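Local coordinates for cytokinesis protein 2 (Saccharomyces cerevisiae, PDB 4WPE), which mediates the cytoskeletal rearrangements needed for cytokinesis and binds phospholipids, and is represented here by its F-BAR domain, at residues 26-37 with 219-230; 156-164 with 176-184. All blocks are in the same frame, centred on the assembly; numbering follows the deposited sequence.

Contact 1. Residues 26-37 with 219-230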
loop_
_atom_site.group_PDB
_atom_site.type_symbol
_atom_site.label_atom_id
_atom_site.label_comp_id
_atom_site.label_asym_id
_atom_site.label_seq_id
_atom_site.Cartn_x
_atom_site.Cartn_y
_atom_site.Cartn_z
ATOM N N LEU A 26 36.493 -3.176 -20.455
ATOM C CA LEU A 26 35.624 -2.002 -20.441
ATOM C C LEU A 26 34.334 -2.232 -21.222
ATOM O O LEU A 26 33.256 -1.842 -20.777
ATOM C CB LEU A 26 36.352 -0.783 -21.006
ATOM C CG LEU A 26 37.457 -0.195 -20.130
ATOM C CD1 LEU A 26 37.993 1.087 -20.746
ATOM C CD2 LEU A 26 36.946 0.048 -18.722
ATOM N N LEU A 27 34.450 -2.853 -22.392
ATOM C CA LEU A 27 33.279 -3.156 -23.206
ATOM C C LEU A 27 32.355 -4.123 -22.475
ATOM O O LEU A 27 31.131 -4.030 -22.581
ATOM C CB LEU A 27 33.691 -3.738 -24.559
ATOM C CG LEU A 27 34.329 -2.752 -25.537
ATOM C CD1 LEU A 27 34.672 -3.438 -26.850
ATOM C CD2 LEU A 27 33.400 -1.575 -25.773
ATOM N N GLY A 28 32.949 -5.045 -21.726
ATOM C CA GLY A 28 32.184 -5.993 -20.939
ATOM C C GLY A 28 31.464 -5.306 -19.796
ATOM O O GLY A 28 30.304 -5.610 -19.509
ATOM N N HIS A 29 32.153 -4.367 -19.154
ATOM C CA HIS A 29 31.604 -3.661 -18.001
ATOM C C HIS A 29 30.414 -2.771 -18.367
ATOM O O HIS A 29 29.388 -2.783 -17.685
ATOM C CB HIS A 29 32.687 -2.819 -17.325
ATOM C CG HIS A 29 32.218 -2.103 -16.104
ATOM N ND1 HIS A 29 31.531 -2.743 -15.078
ATOM C CD2 HIS A 29 32.317 -0.813 -15.719
ATOM C CE1 HIS A 29 31.243 -1.878 -14.139
ATOM N NE2 HIS A 29 31.710 -0.687 -14.498
ATOM N N ILE A 30 30.561 -1.996 -19.438
ATOM C CA ILE A 30 29.498 -1.105 -19.888
ATOM C C ILE A 30 28.279 -1.912 -20.333
ATOM O O ILE A 30 27.139 -1.550 -20.039
ATOM C CB ILE A 30 29.982 -0.182 -21.036
ATOM C CG1 ILE A 30 30.602 1.098 -20.471
ATOM C CG2 ILE A 30 28.837 0.194 -21.966
ATOM C CD1 ILE A 30 31.970 0.916 -19.851
ATOM N N SER A 31 28.532 -3.023 -21.019
ATOM C CA SER A 31 27.469 -3.883 -21.528
ATOM C C SER A 31 26.662 -4.531 -20.406
ATOM O O SER A 31 25.437 -4.615 -20.481
ATOM C CB SER A 31 28.055 -4.966 -22.436
ATOM O OG SER A 31 27.162 -6.056 -22.574
ATOM N N GLN A 32 27.351 -4.991 -19.367
ATOM C CA GLN A 32 26.671 -5.651 -18.261
ATOM C C GLN A 32 25.903 -4.625 -17.435
ATOM O O GLN A 32 24.917 -4.956 -16.776
ATOM C CB GLN A 32 27.664 -6.417 -17.382
ATOM C CG GLN A 32 28.254 -5.611 -16.233
ATOM C CD GLN A 32 28.793 -6.491 -15.119
ATOM O OE1 GLN A 32 28.805 -7.719 -15.232
ATOM N NE2 GLN A 32 29.231 -5.868 -14.030
ATOM N N GLY A 33 26.356 -3.376 -17.486
ATOM C CA GLY A 33 25.711 -2.300 -16.760
ATOM C C GLY A 33 24.414 -1.897 -17.431
ATOM O O GLY A 33 23.489 -1.400 -16.787
ATOM N N ILE A 34 24.348 -2.117 -18.737
ATOM C CA ILE A 34 23.152 -1.800 -19.500
ATOM C C ILE A 34 22.040 -2.802 -19.187
ATOM O O ILE A 34 20.893 -2.416 -18.961
ATOM C CB ILE A 34 23.452 -1.777 -21.009
ATOM C CG1 ILE A 34 24.300 -0.551 -21.344
ATOM C CG2 ILE A 34 22.168 -1.735 -21.818
ATOM C CD1 ILE A 34 24.892 -0.586 -22.725
ATOM N N ARG A 35 22.387 -4.087 -19.159
ATOM C CA ARG A 35 21.430 -5.132 -18.806
ATOM C C ARG A 35 21.007 -5.005 -17.350
ATOM O O ARG A 35 19.896 -5.378 -16.981
ATOM C CB ARG A 35 22.020 -6.523 -19.053
ATOM C CG ARG A 35 22.369 -6.810 -20.501
ATOM C CD ARG A 35 23.372 -7.948 -20.604
ATOM N NE ARG A 35 23.686 -8.275 -21.993
ATOM C CZ ARG A 35 24.187 -9.439 -22.392
ATOM N NH1 ARG A 35 24.439 -10.396 -21.508
ATOM N NH2 ARG A 35 24.440 -9.647 -23.677
ATOM N N SER A 36 21.905 -4.473 -16.529
ATOM C CA SER A 36 21.648 -4.298 -15.107
ATOM C C SER A 36 20.545 -3.270 -14.864
ATOM O O SER A 36 19.921 -3.255 -13.801
ATOM C CB SER A 36 22.932 -3.884 -14.386
ATOM O OG SER A 36 22.668 -3.484 -13.054
ATOM N N CYS A 37 20.304 -2.411 -15.851
ATOM C CA CYS A 37 19.229 -1.429 -15.762
ATOM C C CYS A 37 17.867 -2.112 -15.757
ATOM O O CYS A 37 16.920 -1.621 -15.143
ATOM C CB CYS A 37 19.306 -0.426 -16.917
ATOM S SG CYS A 37 20.668 0.760 -16.818
ATOM N N LEU A 219 33.422 5.839 -23.670
ATOM C CA LEU A 219 32.948 4.802 -22.759
ATOM C C LEU A 219 32.788 5.341 -21.345
ATOM O O LEU A 219 31.776 5.099 -20.686
ATOM C CB LEU A 219 33.903 3.608 -22.753
ATOM C CG LEU A 219 33.885 2.710 -23.990
ATOM C CD1 LEU A 219 34.961 1.640 -23.889
ATOM C CD2 LEU A 219 32.515 2.077 -24.171
ATOM N N GLN A 220 33.793 6.077 -20.881
ATOM C CA GLN A 220 33.769 6.646 -19.540
ATOM C C GLN A 220 32.635 7.658 -19.398
ATOM O O GLN A 220 32.107 7.866 -18.309
ATOM C CB GLN A 220 35.117 7.293 -19.217
ATOM C CG GLN A 220 35.205 7.892 -17.831
ATOM C CD GLN A 220 36.573 8.463 -17.535
ATOM O OE1 GLN A 220 37.593 7.876 -17.896
ATOM N NE2 GLN A 220 36.604 9.621 -16.883
ATOM N N GLU A 221 32.258 8.281 -20.509
ATOM C CA GLU A 221 31.130 9.201 -20.518
ATOM C C GLU A 221 29.818 8.426 -20.476
ATOM O O GLU A 221 28.849 8.868 -19.859
ATOM C CB GLU A 221 31.177 10.104 -21.752
ATOM C CG GLU A 221 29.948 10.979 -21.937
ATOM C CD GLU A 221 30.028 11.840 -23.181
ATOM O OE1 GLU A 221 30.855 12.778 -23.206
ATOM O OE2 GLU A 221 29.269 11.577 -24.136
HETATM N N MSE A 222 29.796 7.271 -21.134
HETATM C CA MSE A 222 28.619 6.407 -21.133
HETATM C C MSE A 222 28.281 5.927 -19.728
HETATM O O MSE A 222 27.154 6.085 -19.257
HETATM C CB MSE A 222 28.832 5.196 -22.040
HETATM C CG MSE A 222 28.831 5.500 -23.521
HETATM SE SE MSE A 222 28.426 3.891 -24.534
HETATM C CE MSE A 222 26.619 3.583 -23.871
ATOM N N GLU A 223 29.269 5.329 -19.070
ATOM C CA GLU A 223 29.080 4.806 -17.726
ATOM C C GLU A 223 28.729 5.924 -16.754
ATOM O O GLU A 223 27.838 5.768 -15.921
ATOM C CB GLU A 223 30.335 4.063 -17.256
ATOM C CG GLU A 223 30.219 3.451 -15.865
ATOM C CD GLU A 223 29.312 2.226 -15.815
ATOM O OE1 GLU A 223 28.808 1.795 -16.875
ATOM O OE2 GLU A 223 29.105 1.690 -14.704
ATOM N N ASN A 224 29.421 7.054 -16.869
ATOM C CA ASN A 224 29.146 8.200 -16.009
ATOM C C ASN A 224 27.711 8.690 -16.178
ATOM O O ASN A 224 27.051 9.058 -15.205
ATOM C CB ASN A 224 30.123 9.340 -16.297
ATOM C CG ASN A 224 30.061 10.436 -15.251
ATOM O OD1 ASN A 224 29.206 11.321 -15.309
ATOM N ND2 ASN A 224 30.967 10.379 -14.284
ATOM N N ALA A 225 27.233 8.686 -17.418
ATOM C CA ALA A 225 25.865 9.091 -17.709
ATOM C C ALA A 225 24.878 8.029 -17.243
ATOM O O ALA A 225 23.723 8.329 -16.964
ATOM C CB ALA A 225 25.690 9.360 -19.195
ATOM N N ARG A 226 25.342 6.785 -17.163
ATOM C CA ARG A 226 24.503 5.688 -16.694
ATOM C C ARG A 226 24.344 5.717 -15.173
ATOM O O ARG A 226 23.230 5.623 -14.655
ATOM C CB ARG A 226 25.082 4.347 -17.135
ATOM C CG ARG A 226 24.304 3.147 -16.625
ATOM C CD ARG A 226 25.066 1.852 -16.864
ATOM N NE ARG A 226 24.575 0.784 -16.003
ATOM C CZ ARG A 226 25.117 0.457 -14.835
ATOM N NH1 ARG A 226 26.185 1.109 -14.392
ATOM N NH2 ARG A 226 24.597 -0.526 -14.113
ATOM N N ILE A 227 25.463 5.844 -14.465
ATOM C CA ILE A 227 25.440 5.932 -13.009
ATOM C C ILE A 227 24.616 7.127 -12.537
ATOM O O ILE A 227 23.710 6.980 -11.722
ATOM C CB ILE A 227 26.858 6.051 -12.419
ATOM C CG1 ILE A 227 27.730 4.867 -12.846
ATOM C CG2 ILE A 227 26.793 6.139 -10.902
ATOM C CD1 ILE A 227 27.209 3.529 -12.384
ATOM N N SER A 228 24.933 8.306 -13.062
ATOM C CA SER A 228 24.296 9.546 -12.633
ATOM C C SER A 228 22.793 9.555 -12.893
ATOM O O SER A 228 22.015 10.024 -12.059
ATOM C CB SER A 228 24.948 10.742 -13.332
ATOM O OG SER A 228 26.281 10.923 -12.887
ATOM N N PHE A 229 22.390 9.041 -14.051
ATOM C CA PHE A 229 20.977 8.985 -14.413
ATOM C C PHE A 229 20.208 8.094 -13.438
ATOM O O PHE A 229 19.155 8.482 -12.934
ATOM C CB PHE A 229 20.810 8.483 -15.850
ATOM C CG PHE A 229 19.386 8.465 -16.332
ATOM C CD1 PHE A 229 18.842 9.569 -16.969
ATOM C CD2 PHE A 229 18.593 7.341 -16.158
ATOM C CE1 PHE A 229 17.532 9.553 -17.417
ATOM C CE2 PHE A 229 17.284 7.319 -16.602
ATOM C CZ PHE A 229 16.753 8.427 -17.233
ATOM N N LEU A 230 20.740 6.903 -13.173
ATOM C CA LEU A 230 20.126 5.982 -12.216
ATOM C C LEU A 230 20.167 6.566 -10.812
ATOM O O LEU A 230 19.250 6.369 -10.020
ATOM C CB LEU A 230 20.828 4.624 -12.233
ATOM C CG LEU A 230 20.705 3.774 -13.500
ATOM C CD1 LEU A 230 21.405 2.436 -13.313
ATOM C CD2 LEU A 230 19.246 3.565 -13.869
HETATM O O HOH W 1 28.563 -0.919 -15.814
#
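L219 meets the start of 26-37 with both of its methyl carbons. Its CD1 lies 4.0 Å from L26 CB, and the side chain crosses that of L27 at about a right angle. I30 CG1 packs against L219 CD2 at 4.3 Å. One turn on, the CE methyl of selenomethionine M222 approaches I30 CG2 loosely. E223 starts with CG anti to its backbone N and then bends at chi2 (73°), which brings the carboxylate between I30 and H29. E223 OE2 stands 3.5 Å from H29 NE2, with ring and carboxylate planes 42° apart. Water 1 sits over the H29 ring, within hydrogen-bonding distance of H29 O and of E223 OE2, the latter weakly. R226 reaches out extended from CG to NE. G33 has no side chain, and its CA lies against one face of the R226 guanidinium, toward the rim. R226 NE and NH2 both point at G33 O, at 2.6 and 3.0 Å, in weak, bent bonds. R226 NH1 forms a salt bridge with E223 OE2 at 3.0 Å, and R226 NH2 another with D74 of the second subunit, which also hydrogen-bonds S36 OG. L230 CD1 closes the row against C37 SG at 4.0 Å. The two helices run roughly parallel, 25° apart. Helix 11-14 adds Y11 against L26, H29, I30 and E223, helix 76-162 adds Y122 and L118, and F271 of the second subunit stacks on H29.

Contact 2. Residues 156-164 with 176-184; sequences RFRDLQLNE and NKRELLKWE
This contact belongs to the antiparallel pair of long helices, 76-162 and 170-259, near the turn that joins them. Both segments fall in a predicted coiled coil. L160 meets the opposing helix as a knob, in a hole formed by N176, E179, L180 and W183. Its CD1 touches E179 CB at 3.7 Å and W183 CD1 at 3.8 Å. Its CB meets L180 CD1. The same L180 methyl also reaches Q161 CB at 3.6 Å. This one knob-into-hole contact is consistent with the predicted coiled coil; the segment axes come within 8.9 Å, at 155°. Toward the turn, N176 adds a polar link. Its ND2 donates to L160 O at 3.2 Å in a nearly straight bond (174°), with the acceptor in the plane of the amide. The donor is tilted from the carbonyl plane of L160. N176 OD1 lies beside L160 CD2. Farther from the turn, F157 swings its ring across with CG anti to the backbone N (chi1 174°). The ring presents its edge to L180 O, and CE1 touches E184 CB at 3.6 Å. R156 bends at chi2 and chi3 across one face of the W183 indole. Its CG stands 4.0 Å above the centre of the five-membered ring in a CH-pi contact, and NE follows toward CZ2. An alanine in place of W183 would probably leave the aliphatic part of R156 without its aromatic bed and open one wall of the hole around L160. W183 O accepts from S187 OG one turn on.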
loop_
_atom_site.group_PDB
_atom_site.type_symbol
_atom_site.label_atom_id
_atom_site.label_comp_id
_atom_site.label_asym_id
_atom_site.label_seq_id
_atom_site.Cartn_x
_atom_site.Cartn_y
_atom_site.Cartn_z
ATOM N N ARG A 156 65.063 -19.602 -52.578
ATOM C CA ARG A 156 65.032 -20.177 -53.920
ATOM C C ARG A 156 66.028 -19.467 -54.836
ATOM O O ARG A 156 66.543 -20.060 -55.785
ATOM C CB ARG A 156 63.620 -20.117 -54.508
ATOM C CG ARG A 156 63.503 -20.746 -55.891
ATOM C CD ARG A 156 62.203 -21.515 -56.058
ATOM N NE ARG A 156 61.210 -21.154 -55.052
ATOM C CZ ARG A 156 60.530 -22.033 -54.323
ATOM N NH1 ARG A 156 60.738 -23.334 -54.487
ATOM N NH2 ARG A 156 59.644 -21.613 -53.429
ATOM N N PHE A 157 66.316 -18.203 -54.543
ATOM C CA PHE A 157 67.335 -17.478 -55.292
ATOM C C PHE A 157 68.730 -18.027 -55.004
ATOM O O PHE A 157 69.505 -18.260 -55.926
ATOM C CB PHE A 157 67.288 -15.982 -54.976
ATOM C CG PHE A 157 68.401 -15.193 -55.611
ATOM C CD1 PHE A 157 68.356 -14.866 -56.958
ATOM C CD2 PHE A 157 69.489 -14.774 -54.862
ATOM C CE1 PHE A 157 69.379 -14.139 -57.546
ATOM C CE2 PHE A 157 70.516 -14.047 -55.444
ATOM C CZ PHE A 157 70.459 -13.729 -56.788
ATOM N N ARG A 158 69.043 -18.229 -53.726
ATOM C CA ARG A 158 70.356 -18.738 -53.331
ATOM C C ARG A 158 70.565 -20.161 -53.835
ATOM O O ARG A 158 71.684 -20.549 -54.178
ATOM C CB ARG A 158 70.523 -18.688 -51.811
ATOM N N ASP A 159 69.487 -20.937 -53.879
ATOM C CA ASP A 159 69.554 -22.297 -54.401
ATOM C C ASP A 159 69.887 -22.304 -55.886
ATOM O O ASP A 159 70.693 -23.108 -56.348
ATOM C CB ASP A 159 68.237 -23.037 -54.167
ATOM C CG ASP A 159 68.009 -23.372 -52.708
ATOM O OD1 ASP A 159 68.734 -22.829 -51.848
ATOM O OD2 ASP A 159 67.101 -24.182 -52.423
ATOM N N LEU A 160 69.259 -21.401 -56.630
ATOM C CA LEU A 160 69.446 -21.336 -58.073
ATOM C C LEU A 160 70.852 -20.886 -58.462
ATOM O O LEU A 160 71.406 -21.355 -59.459
ATOM C CB LEU A 160 68.407 -20.404 -58.697
ATOM C CG LEU A 160 67.005 -20.998 -58.829
ATOM C CD1 LEU A 160 65.978 -19.905 -59.069
ATOM C CD2 LEU A 160 66.973 -22.025 -59.951
ATOM N N GLN A 161 71.435 -19.979 -57.685
ATOM C CA GLN A 161 72.767 -19.492 -58.019
ATOM C C GLN A 161 73.834 -20.497 -57.603
ATOM O O GLN A 161 74.906 -20.553 -58.203
ATOM C CB GLN A 161 73.028 -18.127 -57.379
ATOM C CG GLN A 161 73.140 -18.142 -55.878
ATOM C CD GLN A 161 73.400 -16.763 -55.322
ATOM O OE1 GLN A 161 73.447 -15.786 -56.067
ATOM N NE2 GLN A 161 73.569 -16.673 -54.007
ATOM N N LEU A 162 73.533 -21.301 -56.590
ATOM C CA LEU A 162 74.425 -22.384 -56.200
ATOM C C LEU A 162 74.358 -23.491 -57.246
ATOM O O LEU A 162 75.275 -24.306 -57.386
ATOM C CB LEU A 162 74.053 -22.921 -54.818
ATOM C CG LEU A 162 74.993 -23.969 -54.215
ATOM C CD1 LEU A 162 76.439 -23.479 -54.236
ATOM C CD2 LEU A 162 74.559 -24.337 -52.800
ATOM N N ASN A 163 73.258 -23.496 -57.987
ATOM C CA ASN A 163 72.982 -24.526 -58.975
ATOM C C ASN A 163 73.550 -24.185 -60.351
ATOM O O ASN A 163 73.586 -25.027 -61.250
ATOM C CB ASN A 163 71.473 -24.744 -59.069
ATOM C CG ASN A 163 71.107 -25.935 -59.919
ATOM O OD1 ASN A 163 70.864 -25.801 -61.115
ATOM N ND2 ASN A 163 71.060 -27.109 -59.305
ATOM N N GLU A 164 74.006 -22.946 -60.496
ATOM C CA GLU A 164 74.383 -22.400 -61.795
ATOM C C GLU A 164 75.505 -23.186 -62.468
ATOM O O GLU A 164 75.566 -23.263 -63.695
ATOM C CB GLU A 164 74.787 -20.931 -61.639
ATOM C CG GLU A 164 75.001 -20.188 -62.946
ATOM C CD GLU A 164 75.096 -18.686 -62.752
ATOM O OE1 GLU A 164 75.291 -18.245 -61.599
ATOM O OE2 GLU A 164 74.975 -17.947 -63.750
ATOM N N ASN A 176 68.103 -21.775 -66.269
ATOM C CA ASN A 176 68.513 -21.489 -64.900
ATOM C C ASN A 176 68.829 -20.010 -64.714
ATOM O O ASN A 176 68.620 -19.455 -63.636
ATOM C CB ASN A 176 69.726 -22.336 -64.516
ATOM C CG ASN A 176 69.990 -22.328 -63.025
ATOM O OD1 ASN A 176 69.329 -23.036 -62.266
ATOM N ND2 ASN A 176 70.958 -21.526 -62.597
ATOM N N LYS A 177 69.337 -19.374 -65.765
ATOM C CA LYS A 177 69.622 -17.946 -65.715
ATOM C C LYS A 177 68.316 -17.154 -65.655
ATOM O O LYS A 177 68.249 -16.104 -65.016
ATOM C CB LYS A 177 70.464 -17.513 -66.920
ATOM N N ARG A 178 67.281 -17.665 -66.318
ATOM C CA ARG A 178 65.958 -17.041 -66.288
ATOM C C ARG A 178 65.355 -17.117 -64.895
ATOM O O ARG A 178 64.862 -16.121 -64.358
ATOM C CB ARG A 178 65.010 -17.707 -67.287
ATOM C CG ARG A 178 65.216 -17.296 -68.730
ATOM C CD ARG A 178 64.081 -17.808 -69.597
ATOM N NE ARG A 178 64.389 -17.716 -71.022
ATOM C CZ ARG A 178 64.120 -16.654 -71.776
ATOM N NH1 ARG A 178 63.545 -15.584 -71.242
ATOM N NH2 ARG A 178 64.432 -16.659 -73.065
ATOM N N GLU A 179 65.391 -18.316 -64.325
ATOM C CA GLU A 179 64.907 -18.549 -62.973
ATOM C C GLU A 179 65.656 -17.686 -61.969
ATOM O O GLU A 179 65.079 -17.198 -60.999
ATOM C CB GLU A 179 65.048 -20.025 -62.609
ATOM C CG GLU A 179 64.067 -20.924 -63.340
ATOM C CD GLU A 179 62.627 -20.529 -63.078
ATOM O OE1 GLU A 179 62.208 -20.566 -61.901
ATOM O OE2 GLU A 179 61.916 -20.184 -64.045
ATOM N N LEU A 180 66.946 -17.493 -62.215
ATOM C CA LEU A 180 67.775 -16.683 -61.339
ATOM C C LEU A 180 67.235 -15.258 -61.236
ATOM O O LEU A 180 67.040 -14.743 -60.138
ATOM C CB LEU A 180 69.222 -16.668 -61.836
ATOM C CG LEU A 180 70.289 -16.327 -60.796
ATOM C CD1 LEU A 180 70.459 -17.486 -59.838
ATOM C CD2 LEU A 180 71.612 -15.984 -61.460
ATOM N N LEU A 181 66.978 -14.630 -62.379
ATOM C CA LEU A 181 66.546 -13.237 -62.397
ATOM C C LEU A 181 65.081 -13.120 -61.961
ATOM O O LEU A 181 64.691 -12.138 -61.326
ATOM C CB LEU A 181 66.754 -12.632 -63.793
ATOM C CG LEU A 181 67.077 -11.137 -63.961
ATOM C CD1 LEU A 181 67.209 -10.792 -65.438
ATOM C CD2 LEU A 181 66.066 -10.200 -63.294
ATOM N N LYS A 182 64.273 -14.122 -62.300
ATOM C CA LYS A 182 62.873 -14.139 -61.894
ATOM C C LYS A 182 62.750 -14.075 -60.378
ATOM O O LYS A 182 61.909 -13.348 -59.843
ATOM C CB LYS A 182 62.163 -15.391 -62.417
ATOM C CG LYS A 182 60.741 -15.549 -61.881
ATOM C CD LYS A 182 60.125 -16.880 -62.288
ATOM C CE LYS A 182 58.776 -17.086 -61.611
ATOM N NZ LYS A 182 58.249 -18.462 -61.838
ATOM N N TRP A 183 63.601 -14.830 -59.689
ATOM C CA TRP A 183 63.550 -14.893 -58.234
ATOM C C TRP A 183 64.454 -13.853 -57.589
ATOM O O TRP A 183 64.373 -13.606 -56.385
ATOM C CB TRP A 183 63.903 -16.300 -57.756
ATOM C CG TRP A 183 62.766 -17.228 -57.989
ATOM C CD1 TRP A 183 62.640 -18.137 -58.995
ATOM C CD2 TRP A 183 61.559 -17.299 -57.227
ATOM N NE1 TRP A 183 61.435 -18.789 -58.895
ATOM C CE2 TRP A 183 60.751 -18.290 -57.815
ATOM C CE3 TRP A 183 61.086 -16.627 -56.095
ATOM C CZ2 TRP A 183 59.498 -18.629 -57.311
ATOM C CZ3 TRP A 183 59.841 -16.963 -55.595
ATOM C CH2 TRP A 183 59.062 -17.955 -56.202
ATOM N N GLU A 184 65.312 -13.243 -58.398
ATOM C CA GLU A 184 66.009 -12.035 -57.987
ATOM C C GLU A 184 64.986 -10.906 -57.933
ATOM O O GLU A 184 64.942 -10.130 -56.979
ATOM C CB GLU A 184 67.142 -11.702 -58.957
ATOM C CG GLU A 184 68.010 -10.528 -58.547
ATOM C CD GLU A 184 69.050 -10.193 -59.600
ATOM O OE1 GLU A 184 70.258 -10.234 -59.285
ATOM O OE2 GLU A 184 68.656 -9.894 -60.746
#

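Contact 1 and contact 2 share helix 170-259, yet their centres are about 62 Å apart and their nearest atoms about 41 Å. Along the chain, 26-37 comes first, then 156-164 and 176-184, and finally 219-230. Contact 2 therefore falls wholly between the two halves of contact 1. Contact 1 is buried close to the middle of the chain, where the second subunit also packs. Contact 2 lies on the surface far out on one arm, with no other chain of the assembly touching it. All four segments lie in the F-BAR range. The pairing is consistent with the elongated helical dimer of this family, its centre shared and its arms reaching outward.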